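Local coordinates for twitching motility pilus retraction protein (Geobacter sulfurreducens PCA, PDB 5ZFQ) that probably powers type IV pilus retraction as a hexameric ATPase motor of the type II/IV secretion system family, at residues 260-265 with 289-294; 302-307 with 349-354. One frame throughout, in Å; residues are numbered along the deposited sequence.

Interaction 1 of 2, residues 260-265 with 289-294; sequences VQTINR and VMSQTL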
# COMPACT_ATOMS: atom_id res chain seq x y z
N VAL A 260 30.58 9.92 11.35
CA VAL A 260 30.05 8.68 11.92
C VAL A 260 28.54 8.57 11.70
O VAL A 260 28.02 7.52 11.30
CB VAL A 260 30.36 8.59 13.45
CG1 VAL A 260 29.70 7.37 14.07
CG2 VAL A 260 31.87 8.58 13.68
N GLN A 261 27.83 9.65 11.96
CA GLN A 261 26.39 9.67 11.75
C GLN A 261 26.05 9.51 10.27
O GLN A 261 25.07 8.84 9.93
CB GLN A 261 25.83 10.96 12.31
CG GLN A 261 24.36 11.08 12.34
CD GLN A 261 23.95 12.45 12.84
OE1 GLN A 261 23.61 13.32 12.04
NE2 GLN A 261 23.98 12.66 14.17
N THR A 262 26.88 10.08 9.41
CA THR A 262 26.71 9.98 7.96
C THR A 262 26.88 8.55 7.44
O THR A 262 26.06 8.06 6.66
CB THR A 262 27.71 10.88 7.20
OG1 THR A 262 27.41 12.26 7.44
CG2 THR A 262 27.67 10.57 5.70
N ILE A 263 27.96 7.90 7.87
CA ILE A 263 28.27 6.55 7.42
C ILE A 263 27.20 5.56 7.90
O ILE A 263 26.75 4.70 7.13
CB ILE A 263 29.67 6.11 7.90
CG1 ILE A 263 30.75 6.85 7.10
CG2 ILE A 263 29.85 4.60 7.81
CD1 ILE A 263 32.07 6.99 7.82
N ASN A 264 26.76 5.69 9.15
CA ASN A 264 25.71 4.82 9.68
C ASN A 264 24.42 4.95 8.90
O ASN A 264 23.77 3.95 8.59
CB ASN A 264 25.46 5.09 11.17
CG ASN A 264 26.46 4.39 12.08
OD1 ASN A 264 26.85 3.24 11.83
ND2 ASN A 264 26.87 5.07 13.15
N ARG A 265 24.08 6.19 8.56
CA ARG A 265 22.88 6.48 7.77
C ARG A 265 22.91 5.86 6.38
O ARG A 265 21.87 5.41 5.89
CB ARG A 265 22.67 7.99 7.64
CG ARG A 265 21.39 8.40 6.92
CD ARG A 265 20.17 7.93 7.64
NE ARG A 265 20.35 8.11 9.07
CZ ARG A 265 20.21 9.28 9.71
NH1 ARG A 265 19.86 10.37 9.03
NH2 ARG A 265 20.41 9.35 11.03
N VAL A 289 34.43 12.86 3.82
CA VAL A 289 33.14 13.27 4.35
C VAL A 289 33.32 14.60 5.04
O VAL A 289 34.17 14.76 5.90
CB VAL A 289 32.56 12.25 5.38
CG1 VAL A 289 31.22 12.75 5.94
CG2 VAL A 289 32.44 10.84 4.76
N MET A 290 32.52 15.57 4.65
CA MET A 290 32.53 16.84 5.33
C MET A 290 31.18 17.11 5.96
O MET A 290 30.15 17.10 5.30
CB MET A 290 32.95 17.95 4.37
CG MET A 290 34.37 17.74 3.85
SD MET A 290 34.84 18.90 2.56
CE MET A 290 33.40 18.84 1.55
N SER A 291 31.19 17.46 7.22
CA SER A 291 29.99 17.81 7.92
C SER A 291 30.07 19.25 8.30
O SER A 291 31.00 19.65 8.91
CB SER A 291 29.82 16.92 9.10
OG SER A 291 29.41 15.69 8.62
N GLN A 292 29.05 20.01 7.97
CA GLN A 292 29.06 21.42 8.20
C GLN A 292 27.98 22.05 9.00
O GLN A 292 26.89 21.59 9.02
CB GLN A 292 29.01 22.10 6.86
CG GLN A 292 30.14 21.72 5.95
CD GLN A 292 30.18 22.56 4.72
OE1 GLN A 292 29.28 23.30 4.46
NE2 GLN A 292 31.22 22.43 3.96
N THR A 293 28.34 23.09 9.73
CA THR A 293 27.40 23.90 10.47
C THR A 293 27.68 25.38 10.33
O THR A 293 28.79 25.79 10.48
CB THR A 293 27.46 23.69 11.97
OG1 THR A 293 27.42 22.31 12.27
CG2 THR A 293 26.28 24.28 12.58
N LEU A 294 26.69 26.17 9.99
CA LEU A 294 26.88 27.62 10.07
C LEU A 294 26.36 28.09 11.42
O LEU A 294 25.14 28.15 11.66
CB LEU A 294 26.15 28.34 8.92
CG LEU A 294 26.77 28.23 7.52
CD1 LEU A 294 25.85 28.83 6.45
CD2 LEU A 294 28.18 28.86 7.48

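Interaction 2 of 2, residues 302-307 with 349-354; sequences GRVLAL and FSLLQK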
# COMPACT_ATOMS: atom_id res chain seq x y z
N GLY A 302 26.12 37.77 11.89
CA GLY A 302 26.72 37.02 10.81
C GLY A 302 26.96 35.57 11.20
O GLY A 302 26.63 35.17 12.30
N ARG A 303 27.53 34.79 10.29
CA ARG A 303 27.69 33.35 10.53
C ARG A 303 29.07 32.82 10.15
O ARG A 303 29.58 33.11 9.06
CB ARG A 303 26.63 32.55 9.76
CG ARG A 303 25.22 32.75 10.29
CD ARG A 303 24.27 31.70 9.74
NE ARG A 303 23.92 31.93 8.33
CZ ARG A 303 23.31 31.02 7.56
NH1 ARG A 303 23.01 29.82 8.07
NH2 ARG A 303 23.01 31.29 6.29
N VAL A 304 29.61 31.96 11.00
CA VAL A 304 30.89 31.32 10.79
C VAL A 304 30.70 29.83 10.57
O VAL A 304 29.73 29.27 10.98
CB VAL A 304 31.85 31.53 11.96
CG1 VAL A 304 32.17 32.98 12.10
CG2 VAL A 304 31.27 31.02 13.24
N LEU A 305 31.64 29.20 9.90
CA LEU A 305 31.55 27.81 9.59
C LEU A 305 32.33 26.89 10.49
O LEU A 305 33.45 27.15 10.80
CB LEU A 305 31.96 27.58 8.15
CG LEU A 305 31.80 26.15 7.70
CD1 LEU A 305 30.37 25.87 7.33
CD2 LEU A 305 32.72 25.80 6.57
N ALA A 306 31.68 25.83 10.93
CA ALA A 306 32.26 24.80 11.74
C ALA A 306 32.23 23.57 10.86
O ALA A 306 31.26 23.28 10.22
CB ALA A 306 31.50 24.61 13.02
N LEU A 307 33.29 22.82 10.86
CA LEU A 307 33.43 21.77 9.87
C LEU A 307 34.12 20.53 10.44
O LEU A 307 35.22 20.61 11.01
CB LEU A 307 34.20 22.30 8.66
CG LEU A 307 34.57 21.35 7.52
CD1 LEU A 307 33.39 21.05 6.59
CD2 LEU A 307 35.76 21.94 6.77
N PHE A 349 36.67 24.09 18.82
CA PHE A 349 37.77 24.53 19.67
C PHE A 349 38.59 25.60 18.96
O PHE A 349 39.12 26.52 19.59
CB PHE A 349 38.65 23.33 20.05
CG PHE A 349 39.91 23.70 20.77
CD1 PHE A 349 39.91 23.89 22.15
CD2 PHE A 349 41.10 23.86 20.07
CE1 PHE A 349 41.08 24.23 22.83
CE2 PHE A 349 42.27 24.21 20.74
CZ PHE A 349 42.26 24.39 22.12
N SER A 350 38.68 25.48 17.64
CA SER A 350 39.46 26.39 16.83
C SER A 350 38.72 27.72 16.71
O SER A 350 39.32 28.80 16.81
CB SER A 350 39.72 25.76 15.46
OG SER A 350 40.55 26.59 14.66
N LEU A 351 37.41 27.65 16.50
CA LEU A 351 36.59 28.86 16.42
C LEU A 351 36.62 29.65 17.73
O LEU A 351 36.60 30.88 17.71
CB LEU A 351 35.15 28.51 16.03
CG LEU A 351 35.07 28.06 14.57
CD1 LEU A 351 33.69 27.50 14.21
CD2 LEU A 351 35.47 29.22 13.65
N LEU A 352 36.68 28.94 18.85
CA LEU A 352 36.76 29.58 20.16
C LEU A 352 38.10 30.30 20.41
O LEU A 352 38.10 31.41 20.95
CB LEU A 352 36.51 28.54 21.26
CG LEU A 352 35.05 28.13 21.37
CD1 LEU A 352 34.89 26.93 22.31
CD2 LEU A 352 34.21 29.32 21.85
N GLN A 353 39.22 29.69 20.02
CA GLN A 353 40.54 30.33 20.14
C GLN A 353 40.58 31.66 19.42
O GLN A 353 41.13 32.65 19.93
CB GLN A 353 41.65 29.43 19.58
CG GLN A 353 41.86 28.13 20.32
CD GLN A 353 41.80 28.31 21.82
OE1 GLN A 353 42.44 29.20 22.38
NE2 GLN A 353 41.01 27.46 22.49
N LYS A 354 39.99 31.66 18.23
CA LYS A 354 39.98 32.82 17.34
C LYS A 354 38.85 33.77 17.71
O LYS A 354 38.70 34.83 17.09
CB LYS A 354 39.83 32.36 15.88
CG LYS A 354 40.90 31.38 15.40
CD LYS A 354 40.61 30.97 13.97
CE LYS A 354 41.58 29.93 13.43
NZ LYS A 354 41.06 29.33 12.15

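Interaction 1 of 2, residues 260-265 with 289-294
T262, on helix 259-268, meets V289 and S291 on strand 286-296, two residues whose side chains point off the same side of the strand toward the helix. The closest part of V289 is its CG1 methyl. It faces the fork of the threonine almost evenly, with CG1 of V289 4.2 Å from T262 CG2 and 4.1 Å from T262 OG1. V289 holds this methyl anti to its backbone N (chi1 179°), and the two branched side chains run past one another in opposite directions instead of meeting end on. The chi1 of T262, -68°, sets its hydroxyl beside the backbone N and turns CG2 to the anti place; both branches border V289 CG1, and OG1 carries hydrogen bonds as well. OG1 of T262 hydrogen-bonds to the backbone O of S258, one turn back, and to OG1 of T256, so its rotation is fixed from its own side of the contact. The nearest polar atom of the strand, S291 OG, stays 4.1 Å from T262 OG1, too far for a bond; it hydrogen-bonds instead to OG1 of T155. The result is a small, buried, mostly van der Waals contact in which each hydroxyl is satisfied by a third residue. Strand 286-296 lies in the mixed sheet between strand 150-155, which leads into the probable P-loop, and strand 303-310. This largely parallel sheet, with a probable P-loop after one of its inner strands, is consistent with the RecA-like ATPase core of the family. T262 reaches over to L153 and T155 of strand 150-155, V289 touches M310 of strand 303-310, and helix 328-333 packs against V260 and I263 on the helix's flank.

Interaction 2 of 2, residues 302-307 with 349-354
L351 of helix 344-353 pushes its CD1 methyl against strand 303-310, an edge strand of the mixed sheet within this chain, and supplies the helix's whole side of the contact. With CG beside the backbone N (chi1 -71°) and CD1 extended away from CA (chi2 171°), that methyl is the forward end of the side chain. V304 points toward the helix and gives up more surface than either A306 or L305, although its CG2 comes no closer than 4.4 Å to L351 CD1. A306 CB lies nearer, 3.8 Å from L351 CD1. Between these two residues comes L305, whose side chain leaves on the other side of the strand; what it offers is its carbonyl, with L305 O 3.4 Å from L351 CD1 and 4.1 Å from L351 CD2. CD1 therefore meets side chains and backbone, while CD2 comes near that carbonyl oxygen alone. The local axes pass 9.4 Å apart and run roughly antiparallel, at 144°. R356, just beyond the helix, touches both V304 and L351. The contact is largely buried and nonpolar, with little directional preference. Directional ties between helix and strand come from next door, where S347 OG hydrogen-bonds to L307 N.

In the fold
The two contacts are joined through neighbouring strands of one sheet: 286-296 carries half of interaction 1, 303-310 half of interaction 2, and a probable backbone hydrogen bond links T293 O to A306 N. Their centres are about 17 Å apart. Both are buried, but interaction 1 lies nearer the centre of the folded chain, on an inner strand, whereas interaction 2 sits on an edge strand of the sheet within this chain, packed by a helix from the C-terminal part. The chemistry differs too: close to the strand that leads into the probable P-loop, hydroxyls mix with methyls and find partners in the surrounding residues, while at the sheet's margin aliphatic carbon meets aliphatic carbon and a main-chain carbonyl.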